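Local coordinates for protein 4-methyl-5(B-hydroxyethyl)-thiazole monophosphate biosynthesis enzyme (PDB 3OT1) that is of unknown function but belongs to the DJ-1/PfpI family and may act in thiazole monophosphate biosynthesis, at residues Asp73-Pro78 against Lys105-Ile110; Glu22-Ile27 against Gln161-Ala166; Arg128-Pro133 against Leu157-Gly162; Cys67-Phe72 against Ser101-Leu106. All blocks are in the same frame, centred on the assembly; numbering follows the deposited sequence.

Interaction 1. Residues Asp73-Pro78 against Lys105-Ile110; sequences DALALP and KLVAAI
With CG turned anti to its carbonyl carbon (chi1 -57°), Leu77 sends its branched end off beside its own backbone N and leaves CB facing the CB of Ala109, 4.0 Å away. The same first torsion in Lys105, followed by an extended chain, lays the aliphatic part alongside the backbone of Asp73: Lys105 CB is 3.5 Å from Asp73 O, while the distant NZ is bonded to Gln103. The Asp73 carboxylate makes a salt bridge with Arg11.

Between these ends the strands run parallel, their axes 8° apart, and each takes hydrogen bonds in turn. Ala108 N donates to Leu75 O at 2.8 Å. Leu77 N then reaches Ala108 O at the same distance of 2.8 Å, and two longer bonds, Leu75 N to Leu106 O and Ile110 N to Leu77 O, complete the ladder at its ends. Where the ladder begins, water 1 joins Asp73 O to Leu106 N and so stands in for a direct bond.

The two faces suit different neighbours. Ala74, Ala76, Leu106 and Ala108 share one face; small Ala76 and Ala108 let Phe169 and Met173 of helix 166-178 sit close to the backbone. Leu75, Leu77, Val107 and Ala109 share the other, filled by helices 91-102 and 113-119; Leu75 CD2 touches Val107 CG1 at 4.3 Å. Almost wholly apolar, this central pair of strands, joined through helices 81-88 and 91-102, is the beta-alpha-beta crossover of the alpha/beta sandwich found in the DJ-1/PfpI family.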
loop_
_atom_site.group_PDB
_atom_site.type_symbol
_atom_site.label_atom_id
_atom_site.label_comp_id
_atom_site.label_asym_id
_atom_site.label_seq_id
_atom_site.Cartn_x
_atom_site.Cartn_y
_atom_site.Cartn_z
ATOM N N ASP A 73 -0.347 8.063 21.040
ATOM C CA ASP A 73 -0.842 6.864 21.673
ATOM C C ASP A 73 -0.134 5.603 21.217
ATOM O O ASP A 73 -0.202 4.605 21.907
ATOM C CB ASP A 73 -2.330 6.750 21.417
ATOM C CG ASP A 73 -3.073 7.953 21.972
ATOM O OD1 ASP A 73 -2.982 8.200 23.190
ATOM O OD2 ASP A 73 -3.663 8.697 21.183
ATOM N N ALA A 74 0.513 5.634 20.045
ATOM C CA ALA A 74 1.172 4.451 19.525
ATOM C C ALA A 74 2.202 4.845 18.495
ATOM O O ALA A 74 2.139 5.915 17.892
ATOM C CB ALA A 74 0.158 3.478 18.928
ATOM N N LEU A 75 3.162 3.936 18.327
ATOM C CA LEU A 75 4.282 4.082 17.408
ATOM C C LEU A 75 4.190 2.944 16.395
ATOM O O LEU A 75 4.095 1.793 16.795
ATOM C CB LEU A 75 5.596 3.984 18.203
ATOM C CG LEU A 75 6.891 4.089 17.412
ATOM C CD1 LEU A 75 7.070 5.458 16.748
ATOM C CD2 LEU A 75 8.076 3.746 18.294
ATOM N N ALA A 76 4.227 3.261 15.095
ATOM C CA ALA A 76 4.169 2.256 14.043
ATOM C C ALA A 76 5.373 2.405 13.119
ATOM O O ALA A 76 5.576 3.476 12.521
ATOM C CB ALA A 76 2.896 2.379 13.245
ATOM N N LEU A 77 6.170 1.346 13.039
ATOM C CA LEU A 77 7.429 1.367 12.321
ATOM C C LEU A 77 7.326 0.543 11.042
ATOM O O LEU A 77 7.198 -0.680 11.082
ATOM C CB LEU A 77 8.539 0.782 13.193
ATOM C CG LEU A 77 8.766 1.456 14.555
ATOM C CD1 LEU A 77 9.907 0.733 15.276
ATOM C CD2 LEU A 77 9.103 2.914 14.401
ATOM N N PRO A 78 7.400 1.217 9.875
ATOM C CA PRO A 78 7.490 0.491 8.611
ATOM C C PRO A 78 8.781 -0.317 8.506
ATOM O O PRO A 78 9.735 -0.063 9.248
ATOM C CB PRO A 78 7.456 1.613 7.563
ATOM C CG PRO A 78 6.815 2.799 8.286
ATOM C CD PRO A 78 7.336 2.680 9.687
ATOM N N LYS A 105 2.649 2.099 25.923
ATOM C CA LYS A 105 1.957 2.299 24.651
ATOM C C LYS A 105 2.306 1.248 23.637
ATOM O O LYS A 105 3.432 0.773 23.603
ATOM C CB LYS A 105 2.311 3.668 24.113
ATOM C CG LYS A 105 1.728 4.802 24.984
ATOM C CD LYS A 105 2.276 6.173 24.644
ATOM C CE LYS A 105 1.549 7.222 25.476
ATOM N NZ LYS A 105 2.128 8.572 25.283
ATOM N N LEU A 106 1.340 0.934 22.777
ATOM C CA LEU A 106 1.575 0.038 21.671
ATOM C C LEU A 106 2.714 0.513 20.779
ATOM O O LEU A 106 2.719 1.640 20.292
ATOM C CB LEU A 106 0.298 -0.062 20.851
ATOM C CG LEU A 106 0.324 -1.037 19.673
ATOM C CD1 LEU A 106 0.523 -2.494 20.138
ATOM C CD2 LEU A 106 -0.973 -0.888 18.841
ATOM N N VAL A 107 3.645 -0.411 20.541
ATOM C CA VAL A 107 4.659 -0.285 19.508
ATOM C C VAL A 107 4.379 -1.391 18.500
ATOM O O VAL A 107 4.199 -2.554 18.870
ATOM C CB VAL A 107 6.069 -0.360 20.084
ATOM C CG1 VAL A 107 7.092 -0.371 18.939
ATOM C CG2 VAL A 107 6.303 0.805 21.059
ATOM N N ALA A 108 4.330 -0.992 17.228
ATOM C CA ALA A 108 3.995 -1.901 16.136
ATOM C C ALA A 108 5.095 -1.811 15.094
ATOM O O ALA A 108 5.537 -0.718 14.788
ATOM C CB ALA A 108 2.645 -1.489 15.540
ATOM N N ALA A 109 5.532 -2.932 14.554
ATOM C CA ALA A 109 6.576 -2.925 13.543
ATOM C C ALA A 109 6.416 -4.073 12.573
ATOM O O ALA A 109 5.941 -5.143 12.929
ATOM C CB ALA A 109 7.959 -2.996 14.200
ATOM N N ILE A 110 6.854 -3.860 11.334
ATOM C CA ILE A 110 6.650 -4.825 10.277
ATOM C C ILE A 110 7.934 -5.078 9.507
ATOM O O ILE A 110 8.822 -4.233 9.442
ATOM C CB ILE A 110 5.487 -4.350 9.357
ATOM C CG1 ILE A 110 5.039 -5.400 8.329
ATOM C CG2 ILE A 110 5.802 -3.011 8.709
ATOM C CD1 ILE A 110 3.685 -5.093 7.725
HETATM O O HOH W 1 -1.173 2.387 23.126
#

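Interaction 2. Residues Glu22-Ile27 against Gln161-Ala166; sequences EMETVI and QGPGTA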
loop_
_atom_site.group_PDB
_atom_site.type_symbol
_atom_site.label_atom_id
_atom_site.label_comp_id
_atom_site.label_asym_id
_atom_site.label_seq_id
_atom_site.Cartn_x
_atom_site.Cartn_y
_atom_site.Cartn_z
ATOM N N GLU A 22 7.728 1.793 1.037
ATOM C CA GLU A 22 6.703 2.808 0.854
ATOM C C GLU A 22 5.295 2.256 0.856
ATOM O O GLU A 22 4.392 2.941 1.331
ATOM C CB GLU A 22 6.938 3.639 -0.419
ATOM C CG GLU A 22 7.205 2.837 -1.684
ATOM C CD GLU A 22 8.696 2.613 -1.889
ATOM O OE1 GLU A 22 9.245 1.752 -1.186
ATOM O OE2 GLU A 22 9.305 3.302 -2.724
HETATM N N MSE A 23 5.054 1.059 0.314
HETATM C CA MSE A 23 3.683 0.537 0.360
HETATM C C MSE A 23 3.331 0.157 1.793
HETATM O O MSE A 23 2.201 0.377 2.220
HETATM C CB MSE A 23 3.384 -0.577 -0.644
HETATM C CG MSE A 23 3.710 -1.974 -0.230
HETATM SE SE MSE A 23 3.252 -3.208 -1.655
HETATM C CE MSE A 23 1.823 -4.326 -0.909
ATOM N N GLU A 24 4.272 -0.407 2.541
ATOM C CA GLU A 24 3.979 -0.657 3.948
ATOM C C GLU A 24 3.616 0.635 4.670
ATOM O O GLU A 24 2.660 0.707 5.427
ATOM C CB GLU A 24 5.177 -1.318 4.628
ATOM C CG GLU A 24 5.490 -2.703 4.101
ATOM C CD GLU A 24 6.782 -3.298 4.621
ATOM O OE1 GLU A 24 7.398 -2.761 5.553
ATOM O OE2 GLU A 24 7.185 -4.359 4.040
ATOM N N THR A 25 4.437 1.653 4.466
ATOM C CA THR A 25 4.225 2.941 5.101
ATOM C C THR A 25 2.848 3.503 4.778
ATOM O O THR A 25 2.115 3.921 5.676
ATOM C CB THR A 25 5.312 3.953 4.656
ATOM O OG1 THR A 25 6.610 3.462 5.019
ATOM C CG2 THR A 25 5.098 5.303 5.313
ATOM N N VAL A 26 2.511 3.554 3.501
ATOM C CA VAL A 26 1.293 4.203 3.072
ATOM C C VAL A 26 0.069 3.362 3.448
ATOM O O VAL A 26 -0.963 3.914 3.808
ATOM C CB VAL A 26 1.369 4.574 1.581
ATOM C CG1 VAL A 26 0.042 5.116 1.106
ATOM C CG2 VAL A 26 2.478 5.586 1.363
ATOM N N ILE A 27 0.177 2.041 3.405
ATOM C CA ILE A 27 -0.906 1.197 3.904
ATOM C C ILE A 27 -1.184 1.510 5.370
ATOM O O ILE A 27 -2.342 1.642 5.778
ATOM C CB ILE A 27 -0.617 -0.298 3.692
ATOM C CG1 ILE A 27 -0.673 -0.661 2.202
ATOM C CG2 ILE A 27 -1.594 -1.178 4.538
ATOM C CD1 ILE A 27 -0.082 -2.031 1.860
ATOM N N GLN A 161 4.833 -9.321 9.061
ATOM C CA GLN A 161 5.856 -9.877 8.176
ATOM C C GLN A 161 6.255 -9.090 6.932
ATOM O O GLN A 161 7.425 -9.082 6.606
ATOM C CB GLN A 161 5.441 -11.286 7.748
ATOM C CG GLN A 161 5.331 -12.269 8.920
ATOM C CD GLN A 161 5.291 -13.695 8.462
ATOM O OE1 GLN A 161 5.581 -14.009 7.298
ATOM N NE2 GLN A 161 4.991 -14.594 9.384
ATOM N N GLY A 162 5.347 -8.480 6.189
ATOM C CA GLY A 162 5.772 -7.929 4.908
ATOM C C GLY A 162 4.694 -7.155 4.207
ATOM O O GLY A 162 3.605 -6.911 4.737
ATOM N N PRO A 163 4.971 -6.771 2.963
ATOM C CA PRO A 163 4.026 -5.977 2.206
ATOM C C PRO A 163 2.626 -6.601 2.189
ATOM O O PRO A 163 1.628 -5.904 2.340
ATOM C CB PRO A 163 4.671 -5.921 0.809
ATOM C CG PRO A 163 6.129 -5.979 1.078
ATOM C CD PRO A 163 6.245 -6.950 2.228
ATOM N N GLY A 164 2.567 -7.910 1.985
ATOM C CA GLY A 164 1.312 -8.626 1.881
ATOM C C GLY A 164 0.585 -8.862 3.182
ATOM O O GLY A 164 -0.542 -9.362 3.162
ATOM N N THR A 165 1.199 -8.499 4.315
ATOM C CA THR A 165 0.524 -8.528 5.616
ATOM C C THR A 165 0.247 -7.137 6.168
ATOM O O THR A 165 -0.284 -7.017 7.270
ATOM C CB THR A 165 1.321 -9.358 6.671
ATOM O OG1 THR A 165 2.512 -8.654 7.017
ATOM C CG2 THR A 165 1.631 -10.778 6.174
ATOM N N ALA A 166 0.580 -6.084 5.432
ATOM C CA ALA A 166 0.529 -4.749 5.976
ATOM C C ALA A 166 -0.907 -4.305 6.299
ATOM O O ALA A 166 -1.136 -3.634 7.292
ATOM C CB ALA A 166 1.235 -3.744 5.067
#
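Ile27 and Ala166 open the apolar part of the contact, between the first turns of helix 22-34 and the loop at 161-166. They fit together as a branched side chain around a methyl: Ile27 CG2, anti to the backbone N, lies 3.7 Å from Ala166 C, and Ile27 CD1 touches Ala166 CB at 3.9 Å. One turn earlier the selenomethionine at Met23 crosses the Pro163 ring at about a right angle. Its long unbranched chain, bent at chi3, brings SE and CE against Pro163 CB, with CE 3.7 Å from that atom.

The polar approach is of another kind. Glu24, extended beyond CG (chi2 172°), carries OE2 to 3.3 Å from Pro163 CD. This oxygen lies over the proline ring, near its N and CD, where N has no hydrogen to share, while OE1 of the same carboxylate is held by Gly79 N.

Within the loop, Gly162 N donates to Thr165 OG1 at 3.0 Å, a nearly straight bond that helps fold residues 162-165 into the lead-in to helix 166-178. Gly164 makes backbone hydrogen bonds with a neighbouring subunit. The Glu24 side chain also packs on Cys111, as the glutamate beside the nucleophile-elbow cysteine does in DJ-1, so the site is probably the family's pocket, close to the subunit interface.

Interaction 3. Residues Arg128-Pro133 against Leu157-Gly162; sequences RMTCHP and LLTSQG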
loop_
_atom_site.group_PDB
_atom_site.type_symbol
_atom_site.label_atom_id
_atom_site.label_comp_id
_atom_site.label_asym_id
_atom_site.label_seq_id
_atom_site.Cartn_x
_atom_site.Cartn_y
_atom_site.Cartn_z
ATOM N N ARG A 128 7.765 -12.303 22.214
ATOM C CA ARG A 128 7.434 -13.033 20.997
ATOM C C ARG A 128 7.236 -12.024 19.876
ATOM O O ARG A 128 6.589 -10.985 20.078
ATOM C CB ARG A 128 6.159 -13.854 21.175
ATOM C CG ARG A 128 6.270 -14.956 22.190
ATOM C CD ARG A 128 5.211 -16.013 22.038
ATOM N NE ARG A 128 5.172 -16.572 20.681
ATOM C CZ ARG A 128 6.015 -17.484 20.178
ATOM N NH1 ARG A 128 5.839 -17.911 18.927
ATOM N NH2 ARG A 128 7.018 -17.988 20.903
HETATM N N MSE A 129 7.787 -12.330 18.701
HETATM C CA MSE A 129 7.641 -11.466 17.545
HETATM C C MSE A 129 7.834 -12.228 16.272
HETATM O O MSE A 129 8.501 -13.259 16.231
HETATM C CB MSE A 129 8.610 -10.285 17.601
HETATM C CG MSE A 129 10.078 -10.683 17.593
HETATM SE SE MSE A 129 11.275 -9.178 17.783
HETATM C CE MSE A 129 10.981 -8.765 19.627
ATOM N N THR A 130 7.253 -11.657 15.217
ATOM C CA THR A 130 7.515 -12.097 13.859
ATOM C C THR A 130 8.240 -10.979 13.114
ATOM O O THR A 130 8.507 -9.898 13.655
ATOM C CB THR A 130 6.231 -12.537 13.124
ATOM O OG1 THR A 130 6.578 -13.296 11.972
ATOM C CG2 THR A 130 5.344 -11.395 12.701
ATOM N N CYS A 131 8.614 -11.274 11.875
ATOM C CA CYS A 131 9.305 -10.329 10.997
ATOM C C CYS A 131 9.238 -10.887 9.595
ATOM O O CYS A 131 8.617 -11.921 9.367
ATOM C CB CYS A 131 10.761 -10.120 11.442
ATOM S SG CYS A 131 11.828 -11.553 11.381
ATOM N N HIS A 132 9.904 -10.226 8.660
ATOM C CA HIS A 132 9.944 -10.772 7.305
ATOM C C HIS A 132 10.610 -12.144 7.310
ATOM O O HIS A 132 11.623 -12.316 7.970
ATOM C CB HIS A 132 10.718 -9.834 6.401
ATOM C CG HIS A 132 10.543 -10.150 4.968
ATOM N ND1 HIS A 132 11.211 -11.177 4.344
ATOM C CD2 HIS A 132 9.726 -9.592 4.051
ATOM C CE1 HIS A 132 10.802 -11.230 3.090
ATOM N NE2 HIS A 132 9.925 -10.265 2.879
ATOM N N PRO A 133 10.065 -13.118 6.574
ATOM C CA PRO A 133 10.649 -14.456 6.577
ATOM C C PRO A 133 12.119 -14.494 6.221
ATOM O O PRO A 133 12.838 -15.371 6.698
ATOM C CB PRO A 133 9.801 -15.195 5.543
ATOM C CG PRO A 133 8.485 -14.566 5.648
ATOM C CD PRO A 133 8.777 -13.108 5.857
ATOM N N LEU A 157 3.322 -5.176 22.192
ATOM C CA LEU A 157 4.100 -5.226 20.955
ATOM C C LEU A 157 3.347 -5.962 19.851
ATOM O O LEU A 157 2.916 -7.100 20.012
ATOM C CB LEU A 157 5.438 -5.944 21.203
ATOM C CG LEU A 157 6.324 -6.074 19.969
ATOM C CD1 LEU A 157 6.839 -4.712 19.520
ATOM C CD2 LEU A 157 7.465 -7.065 20.206
ATOM N N LEU A 158 3.201 -5.309 18.702
ATOM C CA LEU A 158 2.555 -5.915 17.545
ATOM C C LEU A 158 3.582 -6.002 16.425
ATOM O O LEU A 158 4.182 -4.977 16.075
ATOM C CB LEU A 158 1.385 -5.049 17.089
ATOM C CG LEU A 158 0.557 -5.614 15.925
ATOM C CD1 LEU A 158 -0.238 -6.860 16.381
ATOM C CD2 LEU A 158 -0.361 -4.530 15.362
ATOM N N THR A 159 3.785 -7.186 15.863
ATOM C CA THR A 159 4.675 -7.313 14.741
ATOM C C THR A 159 4.014 -8.051 13.581
ATOM O O THR A 159 3.016 -8.746 13.738
ATOM C CB THR A 159 6.002 -8.001 15.138
ATOM O OG1 THR A 159 5.724 -9.264 15.746
ATOM C CG2 THR A 159 6.821 -7.111 16.037
ATOM N N SER A 160 4.582 -7.858 12.389
ATOM C CA SER A 160 4.033 -8.479 11.203
ATOM C C SER A 160 5.135 -8.642 10.155
ATOM O O SER A 160 6.248 -8.185 10.341
ATOM C CB SER A 160 2.847 -7.668 10.702
ATOM O OG SER A 160 2.102 -8.283 9.675
ATOM N N GLN A 161 4.833 -9.321 9.061
ATOM C CA GLN A 161 5.856 -9.877 8.176
ATOM C C GLN A 161 6.255 -9.090 6.932
ATOM O O GLN A 161 7.425 -9.082 6.606
ATOM C CB GLN A 161 5.441 -11.286 7.748
ATOM C CG GLN A 161 5.331 -12.269 8.920
ATOM C CD GLN A 161 5.291 -13.695 8.462
ATOM O OE1 GLN A 161 5.581 -14.009 7.298
ATOM N NE2 GLN A 161 4.991 -14.594 9.384
ATOM N N GLY A 162 5.347 -8.480 6.189
ATOM C CA GLY A 162 5.772 -7.929 4.908
ATOM C C GLY A 162 4.694 -7.155 4.207
ATOM O O GLY A 162 3.605 -6.911 4.737
HETATM O O HOH W 2 5.095 -9.192 18.462
#
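Thr159 OG1 is held by a backbone N-H and a water: Thr130 N donates to it at 2.9 Å, almost straight at 168°, and water 2 lies 2.8 Å from the same OG1. Water 2 also lies within bonding distance of Arg128 O, 2.8 Å away, spanning the gap where the two backbones stand too far apart to bond. Thr159 reaches this place because OG1 sits between its backbone N and carbonyl carbon (chi1 55°), aimed at the incoming chain. A threonine suits the site, since its methyl CG2 meanwhile meets Met129 CB at 4.0 Å.

Further along, Thr130 and Gln161 cross at about a right angle. Gln161 NE2 makes a weak bond to Thr130 OG1, its main partner being Gln147 O, and Thr130 OG1 in turn is bonded to Ser145 O. The other amide atom, Gln161 OE1, rests 3.4 Å from Pro133 CG. Beside them, His132 CA gives a C-H...O contact to Gln161 O at 3.1 Å. At the opposite end the selenomethionine at Met129 brings CE to Leu157 CD2, 3.9 Å apart; Leu157 packs on Phe118 and Met129 on Phe124.

Although residues 128-133 run along strand 157-160 in nearly the same direction, no direct backbone-to-backbone bond joins them. One strong bond to a side-chain hydroxyl and one weak amide bond take its place, which probably leaves the loop packed beside strand 157-160 rather than joined to the sheet as a strand.

Interaction 4. Residues Cys67-Phe72 against Ser101-Leu106; sequences CSAEAF and SQQGKL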
loop_
_atom_site.group_PDB
_atom_site.type_symbol
_atom_site.label_atom_id
_atom_site.label_comp_id
_atom_site.label_asym_id
_atom_site.label_seq_id
_atom_site.Cartn_x
_atom_site.Cartn_y
_atom_site.Cartn_z
ATOM N N CYS A 67 9.798 14.897 17.832
ATOM C CA CYS A 67 8.740 14.057 18.326
ATOM C C CYS A 67 8.950 13.682 19.766
ATOM O O CYS A 67 10.058 13.349 20.160
ATOM C CB CYS A 67 8.680 12.777 17.513
ATOM S SG CYS A 67 8.236 13.080 15.795
ATOM N N SER A 68 7.873 13.734 20.531
ATOM C CA SER A 68 7.927 13.216 21.889
ATOM C C SER A 68 6.725 12.323 22.134
ATOM O O SER A 68 5.601 12.573 21.669
ATOM C CB SER A 68 8.064 14.331 22.926
ATOM O OG SER A 68 9.343 14.943 22.852
ATOM N N ALA A 69 6.998 11.236 22.846
ATOM C CA ALA A 69 6.045 10.161 22.986
ATOM C C ALA A 69 4.736 10.577 23.630
ATOM O O ALA A 69 3.721 9.991 23.331
ATOM C CB ALA A 69 6.678 8.987 23.727
ATOM N N GLU A 70 4.731 11.585 24.530
ATOM C CA GLU A 70 3.476 11.974 25.226
ATOM C C GLU A 70 2.426 12.536 24.281
ATOM O O GLU A 70 1.238 12.573 24.635
ATOM C CB GLU A 70 3.690 12.965 26.387
ATOM C CG GLU A 70 3.844 14.427 25.995
ATOM C CD GLU A 70 5.203 14.754 25.410
ATOM O OE1 GLU A 70 5.321 15.837 24.782
ATOM O OE2 GLU A 70 6.146 13.941 25.577
ATOM N N ALA A 71 2.847 12.955 23.079
ATOM C CA ALA A 71 1.919 13.474 22.073
ATOM C C ALA A 71 1.243 12.379 21.263
ATOM O O ALA A 71 0.460 12.688 20.373
ATOM C CB ALA A 71 2.626 14.431 21.134
ATOM N N PHE A 72 1.544 11.109 21.547
ATOM C CA PHE A 72 1.026 10.004 20.741
ATOM C C PHE A 72 0.524 8.872 21.608
ATOM O O PHE A 72 0.971 8.695 22.744
ATOM C CB PHE A 72 2.125 9.490 19.794
ATOM C CG PHE A 72 2.663 10.563 18.894
ATOM C CD1 PHE A 72 1.980 10.914 17.742
ATOM C CD2 PHE A 72 3.817 11.255 19.193
ATOM C CE1 PHE A 72 2.450 11.911 16.907
ATOM C CE2 PHE A 72 4.286 12.251 18.366
ATOM C CZ PHE A 72 3.595 12.570 17.196
ATOM N N SER A 101 7.460 2.438 24.883
ATOM C CA SER A 101 7.311 1.208 25.618
ATOM C C SER A 101 7.256 1.454 27.126
ATOM O O SER A 101 6.484 0.806 27.812
ATOM C CB SER A 101 8.362 0.164 25.238
ATOM O OG SER A 101 9.642 0.594 25.574
ATOM N N GLN A 102 8.010 2.430 27.603
ATOM C CA GLN A 102 8.032 2.745 29.047
ATOM C C GLN A 102 6.857 3.614 29.469
ATOM O O GLN A 102 6.665 3.885 30.634
ATOM C CB GLN A 102 9.350 3.397 29.408
ATOM C CG GLN A 102 10.518 2.408 29.298
ATOM C CD GLN A 102 11.891 3.038 29.348
ATOM O OE1 GLN A 102 12.083 4.105 29.946
ATOM N NE2 GLN A 102 12.871 2.334 28.795
ATOM N N GLN A 103 6.032 4.030 28.534
ATOM C CA GLN A 103 4.735 4.651 28.792
ATOM C C GLN A 103 3.568 3.686 28.615
ATOM O O GLN A 103 2.414 4.085 28.713
ATOM C CB GLN A 103 4.563 5.879 27.916
ATOM C CG GLN A 103 5.522 6.961 28.305
ATOM C CD GLN A 103 5.451 8.192 27.451
ATOM O OE1 GLN A 103 4.515 8.397 26.681
ATOM N NE2 GLN A 103 6.463 9.036 27.573
ATOM N N GLY A 104 3.871 2.415 28.364
ATOM C CA GLY A 104 2.866 1.384 28.224
ATOM C C GLY A 104 2.104 1.414 26.919
ATOM O O GLY A 104 1.043 0.804 26.811
ATOM N N LYS A 105 2.649 2.099 25.923
ATOM C CA LYS A 105 1.957 2.299 24.651
ATOM C C LYS A 105 2.306 1.248 23.637
ATOM O O LYS A 105 3.432 0.773 23.603
ATOM C CB LYS A 105 2.311 3.668 24.113
ATOM C CG LYS A 105 1.728 4.802 24.984
ATOM C CD LYS A 105 2.276 6.173 24.644
ATOM C CE LYS A 105 1.549 7.222 25.476
ATOM N NZ LYS A 105 2.128 8.572 25.283
ATOM N N LEU A 106 1.340 0.934 22.777
ATOM C CA LEU A 106 1.575 0.038 21.671
ATOM C C LEU A 106 2.714 0.513 20.779
ATOM O O LEU A 106 2.719 1.640 20.292
ATOM C CB LEU A 106 0.298 -0.062 20.851
ATOM C CG LEU A 106 0.324 -1.037 19.673
ATOM C CD1 LEU A 106 0.523 -2.494 20.138
ATOM C CD2 LEU A 106 -0.973 -0.888 18.841
HETATM O O HOH W 3 6.888 11.879 27.198
HETATM O O HOH W 4 0.735 10.301 26.809
#
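Lys105 and Gln103 point the same way, both reaching the short 3-10 turn at Ala69-Ala71 from the end of helix 91-102, which stops in a Schellman motif. Gly104 there takes positive phi (75°), a conformation that glycine adopts easily, and the chain turns so that the side chains before and after it can converge.

Gln103 extends fully beyond CG and lays its amide against the methyl of Ala69. The small methyl leaves room for the amide to come close, with Gln103 OE1 3.7 Å from Ala69 CB. The same OE1 takes a bond from Lys105 NZ at 2.8 Å, so the glutamine steadies the ammonium group. At the amide's other end, water 3 accepts from Gln103 NE2 and donates to Glu70 OE2.

Lysine suits the place because its three N-H can serve Phe72 O, Ala69 O and Gln103 OE1; water 4, 2.7 Å from Lys105 NZ, competes for these protons. NZ meets Phe72 O at 2.8 Å, close to the line of the carbonyl. The Phe72 ring meanwhile leads away to pack on Phe100 and Leu13. The remaining bond, Lys105 NZ to Ala69 O at 2.9 Å, comes from above the carbonyl plane, and Phe72 N reaches this oxygen from the opposite face.

Overall arrangement
From the N terminus, helix 22-34 opens the widest loop: interaction 2 closes it at residues 161-166, and interactions 1 and 4 nest inside. Segment 67-72 runs directly into 73-78, whereas 101-106 and 105-110 overlap at Lys105 and Leu106, so interactions 4 and 1 end on the same stretch. Interaction 4 ties the loop before strand 74-77 to the end of helix 91-102, and interaction 1 pairs the strands that follow. Interaction 3 starts after interaction 1 has closed and ends on Gln161 and Gly162, shared with interaction 2. Strands 106-110 and 157-160 are neighbours, so interactions 1 and 3 meet in one sheet. Interactions 2 and 4 lie on opposite sides of the chain's centre, their centres about 23 Å apart.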